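Local structure of xylooligosaccharide oxidase (Myceliophthora thermophila, 5L6G) at residues V196-T201 and D205-L210; G275-T280 and T367-R372; A361-E366 and D430-A435. The protein oxidises the C1 hydroxyl of xylooligosaccharides and related sugars to lactones with a bicovalently bound FAD, passing the electrons to oxygen to form hydrogen peroxide. One frame throughout, in Å; residues are numbered along the deposited sequence.

Contact 1. Residues V196-T201 and D205-L210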
loop_
_atom_site.group_PDB
_atom_site.type_symbol
_atom_site.label_atom_id
_atom_site.label_comp_id
_atom_site.label_asym_id
_atom_site.label_seq_id
_atom_site.Cartn_x
_atom_site.Cartn_y
_atom_site.Cartn_z
ATOM N N VAL A 196 10.802 -19.618 9.528
ATOM C CA VAL A 196 11.747 -18.750 10.201
ATOM C C VAL A 196 10.935 -17.662 10.827
ATOM O O VAL A 196 9.850 -17.369 10.354
ATOM C CB VAL A 196 12.793 -18.125 9.248
ATOM C CG1 VAL A 196 13.808 -19.165 8.765
ATOM C CG2 VAL A 196 12.128 -17.447 8.083
ATOM N N THR A 197 11.450 -17.102 11.906
ATOM C CA THR A 197 10.895 -15.906 12.485
ATOM C C THR A 197 11.914 -14.821 12.200
ATOM O O THR A 197 13.122 -15.007 12.431
ATOM C CB THR A 197 10.655 -16.047 13.995
ATOM O OG1 THR A 197 9.652 -17.044 14.221
ATOM C CG2 THR A 197 10.218 -14.712 14.619
ATOM N N ALA A 198 11.420 -13.696 11.708
ATOM C CA ALA A 198 12.252 -12.547 11.380
ATOM C C ALA A 198 11.920 -11.400 12.324
ATOM O O ALA A 198 10.760 -11.124 12.603
ATOM C CB ALA A 198 12.047 -12.142 9.937
ATOM N N SER A 199 12.956 -10.763 12.836
ATOM C CA SER A 199 12.822 -9.628 13.732
ATOM C C SER A 199 14.141 -8.860 13.698
ATOM O O SER A 199 15.056 -9.212 12.952
ATOM C CB SER A 199 12.521 -10.108 15.153
ATOM O OG SER A 199 13.673 -10.672 15.750
ATOM N N GLU A 200 14.264 -7.823 14.509
ATOM C CA GLU A 200 15.531 -7.097 14.537
ATOM C C GLU A 200 16.688 -7.952 15.034
ATOM O O GLU A 200 17.817 -7.727 14.614
ATOM C CB GLU A 200 15.430 -5.805 15.340
ATOM C CG GLU A 200 15.100 -4.624 14.450
ATOM C CD GLU A 200 14.932 -3.343 15.222
ATOM O OE1 GLU A 200 15.567 -3.202 16.289
ATOM O OE2 GLU A 200 14.150 -2.489 14.755
ATOM N N THR A 201 16.395 -8.944 15.881
ATOM C CA THR A 201 17.408 -9.814 16.479
ATOM C C THR A 201 17.438 -11.221 15.895
ATOM O O THR A 201 18.148 -12.078 16.393
ATOM C CB THR A 201 17.173 -9.960 17.995
ATOM O OG1 THR A 201 15.907 -10.597 18.233
ATOM C CG2 THR A 201 17.199 -8.594 18.662
ATOM N N ASP A 205 18.583 -9.842 8.039
ATOM C CA ASP A 205 18.517 -9.572 6.591
ATOM C C ASP A 205 17.104 -9.769 6.040
ATOM O O ASP A 205 16.627 -8.969 5.240
ATOM C CB ASP A 205 19.465 -10.455 5.801
ATOM C CG ASP A 205 20.913 -10.083 5.985
ATOM O OD1 ASP A 205 21.226 -8.925 6.347
ATOM O OD2 ASP A 205 21.759 -10.987 5.779
ATOM N N LEU A 206 16.457 -10.853 6.452
ATOM C CA LEU A 206 15.100 -11.153 6.019
ATOM C C LEU A 206 14.140 -10.115 6.583
ATOM O O LEU A 206 13.246 -9.653 5.886
ATOM C CB LEU A 206 14.691 -12.563 6.472
ATOM C CG LEU A 206 13.214 -12.931 6.293
ATOM C CD1 LEU A 206 12.775 -12.744 4.852
ATOM C CD2 LEU A 206 12.969 -14.360 6.740
ATOM N N PHE A 207 14.335 -9.740 7.840
ATOM C CA PHE A 207 13.491 -8.726 8.453
ATOM C C PHE A 207 13.602 -7.425 7.666
ATOM O O PHE A 207 12.603 -6.785 7.352
ATOM C CB PHE A 207 13.893 -8.510 9.902
ATOM C CG PHE A 207 12.850 -7.804 10.706
ATOM C CD1 PHE A 207 11.548 -8.279 10.721
ATOM C CD2 PHE A 207 13.159 -6.691 11.442
ATOM C CE1 PHE A 207 10.567 -7.643 11.465
ATOM C CE2 PHE A 207 12.183 -6.047 12.198
ATOM C CZ PHE A 207 10.887 -6.531 12.202
ATOM N N TRP A 208 14.829 -7.064 7.313
ATOM C CA TRP A 208 15.076 -5.910 6.445
ATOM C C TRP A 208 14.355 -6.079 5.103
ATOM O O TRP A 208 13.598 -5.201 4.699
ATOM C CB TRP A 208 16.593 -5.711 6.256
ATOM C CG TRP A 208 16.958 -4.532 5.395
ATOM C CD1 TRP A 208 17.187 -3.262 5.804
ATOM C CD2 TRP A 208 17.135 -4.533 3.973
ATOM N NE1 TRP A 208 17.503 -2.462 4.729
ATOM C CE2 TRP A 208 17.466 -3.223 3.591
ATOM C CE3 TRP A 208 17.040 -5.518 2.987
ATOM C CZ2 TRP A 208 17.707 -2.874 2.272
ATOM C CZ3 TRP A 208 17.287 -5.173 1.680
ATOM C CH2 TRP A 208 17.607 -3.863 1.330
ATOM N N ALA A 209 14.546 -7.214 4.431
ATOM C CA ALA A 209 13.931 -7.418 3.112
ATOM C C ALA A 209 12.392 -7.426 3.166
ATOM O O ALA A 209 11.729 -6.835 2.307
ATOM C CB ALA A 209 14.455 -8.685 2.450
ATOM N N LEU A 210 11.822 -8.042 4.198
ATOM C CA LEU A 210 10.372 -8.074 4.364
ATOM C C LEU A 210 9.745 -6.701 4.447
ATOM O O LEU A 210 8.612 -6.503 3.984
ATOM C CB LEU A 210 9.969 -8.802 5.650
ATOM C CG LEU A 210 10.160 -10.309 5.698
ATOM C CD1 LEU A 210 9.778 -10.810 7.087
ATOM C CD2 LEU A 210 9.345 -10.993 4.614
#

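Contact 2. Residues G275-T280 and T367-R372. With XYS (alpha-D-xylopyranose), chain K.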
loop_
_atom_site.group_PDB
_atom_site.type_symbol
_atom_site.label_atom_id
_atom_site.label_comp_id
_atom_site.label_asym_id
_atom_site.label_seq_id
_atom_site.Cartn_x
_atom_site.Cartn_y
_atom_site.Cartn_z
ATOM N N GLY A 275 -7.414 15.322 -5.889
ATOM C CA GLY A 275 -7.841 16.065 -7.054
ATOM C C GLY A 275 -8.588 15.145 -7.981
ATOM O O GLY A 275 -8.224 13.982 -8.135
ATOM N N ASN A 276 -9.670 15.655 -8.557
ATOM C CA ASN A 276 -10.302 15.016 -9.712
ATOM C C ASN A 276 -10.713 16.123 -10.664
ATOM O O ASN A 276 -10.410 17.286 -10.407
ATOM C CB ASN A 276 -11.477 14.121 -9.283
ATOM C CG ASN A 276 -12.560 14.863 -8.537
ATOM O OD1 ASN A 276 -13.101 15.852 -9.018
ATOM N ND2 ASN A 276 -12.896 14.375 -7.338
ATOM N N ALA A 277 -11.398 15.789 -11.753
ATOM C CA ALA A 277 -11.729 16.792 -12.760
ATOM C C ALA A 277 -12.651 17.892 -12.248
ATOM O O ALA A 277 -12.758 18.956 -12.906
ATOM C CB ALA A 277 -12.379 16.149 -13.975
ATOM N N PHE A 278 -13.351 17.615 -11.145
ATOM C CA PHE A 278 -14.479 18.435 -10.688
ATOM C C PHE A 278 -14.244 19.128 -9.353
ATOM O O PHE A 278 -14.951 20.084 -9.023
ATOM C CB PHE A 278 -15.740 17.564 -10.653
ATOM C CG PHE A 278 -15.835 16.654 -11.846
ATOM C CD1 PHE A 278 -16.097 17.184 -13.102
ATOM C CD2 PHE A 278 -15.572 15.307 -11.739
ATOM C CE1 PHE A 278 -16.150 16.356 -14.227
ATOM C CE2 PHE A 278 -15.635 14.484 -12.854
ATOM C CZ PHE A 278 -15.926 15.009 -14.090
ATOM N N GLN A 279 -13.244 18.694 -8.602
ATOM C CA GLN A 279 -12.877 19.393 -7.372
ATOM C C GLN A 279 -11.463 19.003 -6.961
ATOM O O GLN A 279 -11.015 17.899 -7.265
ATOM C CB GLN A 279 -13.868 19.072 -6.242
ATOM C CG GLN A 279 -13.541 19.774 -4.933
ATOM C CD GLN A 279 -14.746 19.955 -4.042
ATOM O OE1 GLN A 279 -15.379 21.012 -4.049
ATOM N NE2 GLN A 279 -15.082 18.929 -3.287
ATOM N N THR A 280 -10.770 19.926 -6.301
ATOM C CA THR A 280 -9.473 19.667 -5.692
ATOM C C THR A 280 -9.523 20.172 -4.260
ATOM O O THR A 280 -10.026 21.266 -3.999
ATOM C CB THR A 280 -8.336 20.367 -6.444
ATOM O OG1 THR A 280 -8.300 19.898 -7.814
ATOM C CG2 THR A 280 -6.989 20.048 -5.771
ATOM N N THR A 367 -5.202 18.214 -20.122
ATOM C CA THR A 367 -5.377 16.821 -20.495
ATOM C C THR A 367 -6.255 16.096 -19.482
ATOM O O THR A 367 -7.361 15.654 -19.818
ATOM C CB THR A 367 -4.009 16.132 -20.697
ATOM O OG1 THR A 367 -3.315 16.812 -21.755
ATOM C CG2 THR A 367 -4.185 14.669 -21.084
ATOM N N ALA A 368 -5.780 15.993 -18.237
ATOM C CA ALA A 368 -6.506 15.214 -17.215
ATOM C C ALA A 368 -7.960 15.677 -17.085
ATOM O O ALA A 368 -8.881 14.861 -17.173
ATOM C CB ALA A 368 -5.803 15.262 -15.867
ATOM N N ASN A 369 -8.176 16.978 -16.966
ATOM C CA ASN A 369 -9.543 17.484 -16.811
ATOM C C ASN A 369 -10.492 17.126 -17.953
ATOM O O ASN A 369 -11.696 17.081 -17.759
ATOM C CB ASN A 369 -9.531 18.986 -16.590
ATOM C CG ASN A 369 -9.239 19.358 -15.158
ATOM O OD1 ASN A 369 -9.055 18.503 -14.284
ATOM N ND2 ASN A 369 -9.182 20.664 -14.909
ATOM N N LYS A 370 -9.939 16.827 -19.125
ATOM C CA LYS A 370 -10.735 16.482 -20.302
ATOM C C LYS A 370 -10.953 15.000 -20.495
ATOM O O LYS A 370 -11.761 14.609 -21.347
ATOM C CB LYS A 370 -10.070 17.032 -21.558
ATOM C CG LYS A 370 -9.647 18.483 -21.456
ATOM C CD LYS A 370 -10.766 19.394 -20.998
ATOM C CE LYS A 370 -10.312 20.849 -20.965
ATOM N NZ LYS A 370 -11.460 21.746 -20.671
ATOM N N VAL A 371 -10.264 14.168 -19.718
ATOM C CA VAL A 371 -10.400 12.727 -19.853
ATOM C C VAL A 371 -11.787 12.294 -19.394
ATOM O O VAL A 371 -12.218 12.637 -18.281
ATOM C CB VAL A 371 -9.348 11.970 -19.023
ATOM C CG1 VAL A 371 -9.639 10.482 -19.051
ATOM C CG2 VAL A 371 -7.948 12.273 -19.528
ATOM N N ARG A 372 -12.468 11.530 -20.239
ATOM C CA ARG A 372 -13.890 11.240 -20.027
ATOM C C ARG A 372 -14.094 9.950 -19.223
ATOM O O ARG A 372 -14.999 9.156 -19.500
ATOM C CB ARG A 372 -14.639 11.220 -21.365
ATOM C CG ARG A 372 -14.555 12.553 -22.087
ATOM C CD ARG A 372 -15.068 12.495 -23.512
ATOM N NE ARG A 372 -14.744 13.739 -24.192
ATOM C CZ ARG A 372 -15.601 14.710 -24.515
ATOM N NH1 ARG A 372 -16.915 14.619 -24.247
ATOM N NH2 ARG A 372 -15.131 15.801 -25.121
HETATM C C1 XYS K . -14.532 19.415 -15.785
HETATM C C2 XYS K . -13.133 19.710 -16.313
HETATM C C3 XYS K . -13.196 20.542 -17.594
HETATM C C4 XYS K . -14.029 19.747 -18.592
HETATM C C5 XYS K . -15.427 19.596 -18.023
HETATM O O1 XYS K . -15.089 20.636 -15.321
HETATM O O2 XYS K . -12.380 20.390 -15.314
HETATM O O3 XYS K . -11.879 20.822 -18.101
HETATM O O4 XYS K . -14.082 20.399 -19.858
HETATM O O5 XYS K . -15.377 18.844 -16.803
HETATM O O HOH W 1 -9.187 19.292 -11.632
#

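Contact 3. Residues A361-E366 and D430-A435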
loop_
_atom_site.group_PDB
_atom_site.type_symbol
_atom_site.label_atom_id
_atom_site.label_comp_id
_atom_site.label_asym_id
_atom_site.label_seq_id
_atom_site.Cartn_x
_atom_site.Cartn_y
_atom_site.Cartn_z
ATOM N N ALA A 361 0.971 20.808 -14.047
ATOM C CA ALA A 361 -0.253 21.609 -13.994
ATOM C C ALA A 361 -0.922 21.713 -15.356
ATOM O O ALA A 361 -2.139 21.605 -15.462
ATOM C CB ALA A 361 0.049 23.001 -13.461
ATOM N N GLU A 362 -0.120 21.943 -16.395
ATOM C CA GLU A 362 -0.655 22.055 -17.743
ATOM C C GLU A 362 -1.281 20.727 -18.129
ATOM O O GLU A 362 -2.344 20.680 -18.706
ATOM C CB GLU A 362 0.421 22.478 -18.757
ATOM C CG GLU A 362 0.825 23.937 -18.580
ATOM C CD GLU A 362 1.822 24.444 -19.614
ATOM O OE1 GLU A 362 1.892 23.860 -20.731
ATOM O OE2 GLU A 362 2.512 25.444 -19.311
ATOM N N TYR A 363 -0.631 19.642 -17.761
ATOM C CA TYR A 363 -1.194 18.331 -18.052
ATOM C C TYR A 363 -2.542 18.151 -17.333
ATOM O O TYR A 363 -3.490 17.605 -17.886
ATOM C CB TYR A 363 -0.229 17.240 -17.630
ATOM C CG TYR A 363 -0.524 15.946 -18.332
ATOM C CD1 TYR A 363 0.052 15.664 -19.557
ATOM C CD2 TYR A 363 -1.406 15.016 -17.782
ATOM C CE1 TYR A 363 -0.218 14.476 -20.222
ATOM C CE2 TYR A 363 -1.686 13.824 -18.435
ATOM C CZ TYR A 363 -1.089 13.558 -19.663
ATOM O OH TYR A 363 -1.335 12.361 -20.313
ATOM N N TRP A 364 -2.586 18.606 -16.083
ATOM C CA TRP A 364 -3.773 18.485 -15.240
ATOM C C TRP A 364 -4.932 19.201 -15.895
ATOM O O TRP A 364 -5.995 18.620 -16.118
ATOM C CB TRP A 364 -3.480 19.104 -13.872
ATOM C CG TRP A 364 -4.476 18.858 -12.771
ATOM C CD1 TRP A 364 -5.847 18.831 -12.850
ATOM C CD2 TRP A 364 -4.158 18.702 -11.396
ATOM N NE1 TRP A 364 -6.391 18.620 -11.600
ATOM C CE2 TRP A 364 -5.377 18.550 -10.691
ATOM C CE3 TRP A 364 -2.953 18.655 -10.684
ATOM C CZ2 TRP A 364 -5.419 18.345 -9.309
ATOM C CZ3 TRP A 364 -2.996 18.453 -9.312
ATOM C CH2 TRP A 364 -4.228 18.309 -8.639
ATOM N N ILE A 365 -4.695 20.457 -16.256
ATOM C CA ILE A 365 -5.753 21.330 -16.720
ATOM C C ILE A 365 -6.154 21.012 -18.150
ATOM O O ILE A 365 -7.325 20.949 -18.454
ATOM C CB ILE A 365 -5.367 22.799 -16.548
ATOM C CG1 ILE A 365 -5.119 23.096 -15.072
ATOM C CG2 ILE A 365 -6.453 23.702 -17.125
ATOM C CD1 ILE A 365 -6.290 22.788 -14.157
ATOM N N GLU A 366 -5.185 20.743 -19.012
ATOM C CA GLU A 366 -5.443 20.606 -20.437
ATOM C C GLU A 366 -5.678 19.193 -20.891
ATOM O O GLU A 366 -6.275 18.984 -21.934
ATOM C CB GLU A 366 -4.291 21.208 -21.255
ATOM C CG GLU A 366 -4.026 22.665 -20.955
ATOM C CD GLU A 366 -5.178 23.575 -21.323
ATOM O OE1 GLU A 366 -6.056 23.190 -22.136
ATOM O OE2 GLU A 366 -5.212 24.692 -20.792
ATOM N N ASP A 430 0.244 7.697 -18.147
ATOM C CA ASP A 430 1.645 7.614 -18.571
ATOM C C ASP A 430 2.212 8.992 -18.884
ATOM O O ASP A 430 3.358 9.302 -18.512
ATOM C CB ASP A 430 1.817 6.674 -19.786
ATOM C CG ASP A 430 1.667 5.202 -19.410
ATOM O OD1 ASP A 430 1.583 4.918 -18.188
ATOM O OD2 ASP A 430 1.617 4.336 -20.333
ATOM N N GLY A 431 1.423 9.801 -19.585
ATOM C CA GLY A 431 1.838 11.125 -19.976
ATOM C C GLY A 431 1.966 12.022 -18.754
ATOM O O GLY A 431 2.863 12.863 -18.680
ATOM N N TRP A 432 1.077 11.831 -17.790
ATOM C CA TRP A 432 1.107 12.653 -16.588
ATOM C C TRP A 432 2.382 12.376 -15.804
ATOM O O TRP A 432 3.053 13.302 -15.355
ATOM C CB TRP A 432 -0.108 12.387 -15.697
ATOM C CG TRP A 432 -0.519 13.590 -14.916
ATOM C CD1 TRP A 432 0.197 14.716 -14.723
ATOM C CD2 TRP A 432 -1.757 13.772 -14.231
ATOM N NE1 TRP A 432 -0.528 15.624 -13.969
ATOM C CE2 TRP A 432 -1.734 15.059 -13.656
ATOM C CE3 TRP A 432 -2.891 12.983 -14.068
ATOM C CZ2 TRP A 432 -2.802 15.570 -12.925
ATOM C CZ3 TRP A 432 -3.947 13.488 -13.331
ATOM C CH2 TRP A 432 -3.900 14.765 -12.775
ATOM N N VAL A 433 2.744 11.098 -15.677
ATOM C CA VAL A 433 3.965 10.759 -14.957
ATOM C C VAL A 433 5.206 11.331 -15.665
ATOM O O VAL A 433 6.102 11.880 -15.016
ATOM C CB VAL A 433 4.074 9.243 -14.697
ATOM C CG1 VAL A 433 5.454 8.872 -14.217
ATOM C CG2 VAL A 433 3.050 8.842 -13.651
ATOM N N HIS A 434 5.218 11.252 -16.989
ATOM C CA HIS A 434 6.281 11.861 -17.787
ATOM C C HIS A 434 6.476 13.357 -17.495
ATOM O O HIS A 434 7.590 13.848 -17.520
ATOM C CB HIS A 434 6.008 11.674 -19.263
ATOM C CG HIS A 434 7.169 12.023 -20.142
ATOM N ND1 HIS A 434 8.196 11.140 -20.398
ATOM C CD2 HIS A 434 7.443 13.138 -20.862
ATOM C CE1 HIS A 434 9.067 11.704 -21.219
ATOM N NE2 HIS A 434 8.632 12.914 -21.519
ATOM N N ALA A 435 5.392 14.072 -17.208
ATOM C CA ALA A 435 5.483 15.491 -16.865
ATOM C C ALA A 435 6.292 15.700 -15.582
ATOM O O ALA A 435 6.934 16.740 -15.419
ATOM C CB ALA A 435 4.093 16.119 -16.718
#

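Contact 1. Residues V196-T201 and D205-L210
Phe207 lies against the backbone of Ser199 where strand 195-199 turns into helix 204-213, a short beta-loop-alpha connection of the PCMH-type FAD-binding domain. With CG anti to the backbone N (chi1 -163°), the side chain leaves the helix toward the strand end. Its CB starts 3.3 Å from Ser199 O, and CG lies against the carbon and oxygen of the same carbonyl. The ring then divides its neighbours: CD1 is 3.5 Å from Ala198 O, with CE1 following along that side, while CD2 comes to 3.3 Å from Ser199 C and CE2 runs on beside Glu200 N. At the tip, CZ looks back to Ser199 CA. This alpha carbon sits over the ring centre, 3.5 Å from the Phe207 centroid and 11° off the normal, a CH-pi contact that a broad flat side chain is well shaped to make. On its other side Ser199 turns outward, and its OG accepts from Thr201 N, an ST turn where the chain leaves the strand. Small Ala198 lets the helix come close, its CB meeting both Leu206 and Leu210. Two residues earlier on the strand, Val196 CG2 presses to 3.5 Å from Leu206 CD2, tighter than usual carbon contact.

Contact 2. Residues G275-T280 and T367-R372
Asn276, joined to Asn369 by a water, has its OD1 gripped by two backbone N-H groups at the tip of the beta hairpin joining strands 269-275 and 280-286. Phe278 N donates in the carbonyl plane at 2.8 Å from Asn276 OD1, closing an Asx turn. Gln279 N adds a second bond from 37° out of that plane. Asparagine suits the place because its short amide can fold back over its own turn, and the main chain helps through Asn276 N, which donates to Gln279 O. Opposite the hairpin tip, the chain at the C-terminal end of helix 354-368 makes a type I beta turn from Ala368 to Val371.

The water bridges the two segments, donating to Asn276 O at 2.6 Å and to Asn369 OD1 at 2.8 Å. Asn369 OD1 also lies 3.5 Å from Ala277 CA, so the amide oxygen packs against the hairpin as well as accepting from the water. Ala277, with only a methyl, lets the two turns meet closely, and its CB also sits over the centre of the Phe278 ring.

Together the turns form a pocket for an alpha-D-xylopyranose, distinct from the xylose bound with Arg272 and Glu412. Sugar O2 donates to Ala277 O at 2.8 Å, while Asn369 CB lies against sugar O2 and O3. Lys370 is bent at chi2 (-52°) before extending, which brings its ammonium group to the far side of the sugar. There a long flexible amine can serve neighbouring hydroxyls: Lys370 NZ donates to sugar O3 at 2.8 Å and, at 3.1 Å, to sugar O4. Phe278 adds an oblique ring contact, CE1 lying 3.7 Å from the sugar ring oxygen O5.

Contact 3. Residues A361-E366 and D430-A435
Tyr363 and Trp432 stack between two roughly antiparallel helices, 354-368 and 426-437, and with Trp364 they make an aromatic cluster beside the eight-stranded antiparallel sheet. The stack is offset, the Tyr363 ring and the five-membered ring of Trp432 tilted 30° apart with centroids separated by 4.7 Å. Its tightest point is Tyr363 CD2, which stands over the indole face near the rim, 3.3 Å from Trp432 CG. With chi1 at -160° the Tyr363 ring swings clear of its own backbone nitrogen and out across the helix pair, and beyond the indole its face covers the backbone at Gly431 and Trp432 N.

The Trp432-Trp364 pair is turned quite differently. Trp432 presents the edge of its six-membered ring to the face of Trp364, with planes at 74° and Trp432 CZ2 3.7 Å from Trp364 CG. Between these helices the indole thus serves two partners, by face to the tyrosine and by edge to the other tryptophan; Trp375 of the sheet meets it edge-to-face too.

The tyrosine hydroxyl bonds to Phe428 O, one turn before Trp432 on the second helix. Were Tyr363 cut back to an alanine, the Phe428 carbonyl would probably lose its hydroxyl partner and a gap would likely open over the Trp432 face. Gly431 fits because a beta carbon would clash with the hydroxyl, Tyr363 OH lying 3.4 Å from Gly431 CA.

Contacts 2 and 3 are neighbours, with centres about 11 Å apart, and share helix 354-368: Ala368 N and Asn369 N probably bond to Tyr363 O and Trp364 O, while Ala368 CB packs on Trp432. Contact 1 belongs to the FAD-binding part, on the opposite side of the chain's centre. All three are partly buried: four of seven touching residues are buried in contact 1, two of four in contact 3, one of three in contact 2. Contact 2, where exposed Lys370 and Phe278 flank buried Asn369, relies on polar turns, a bridging water and a bound sugar. Contact 3, earlier on the same helix, is aromatic, whereas contact 1 joins strand to helix through aliphatic groups and one ring against backbone.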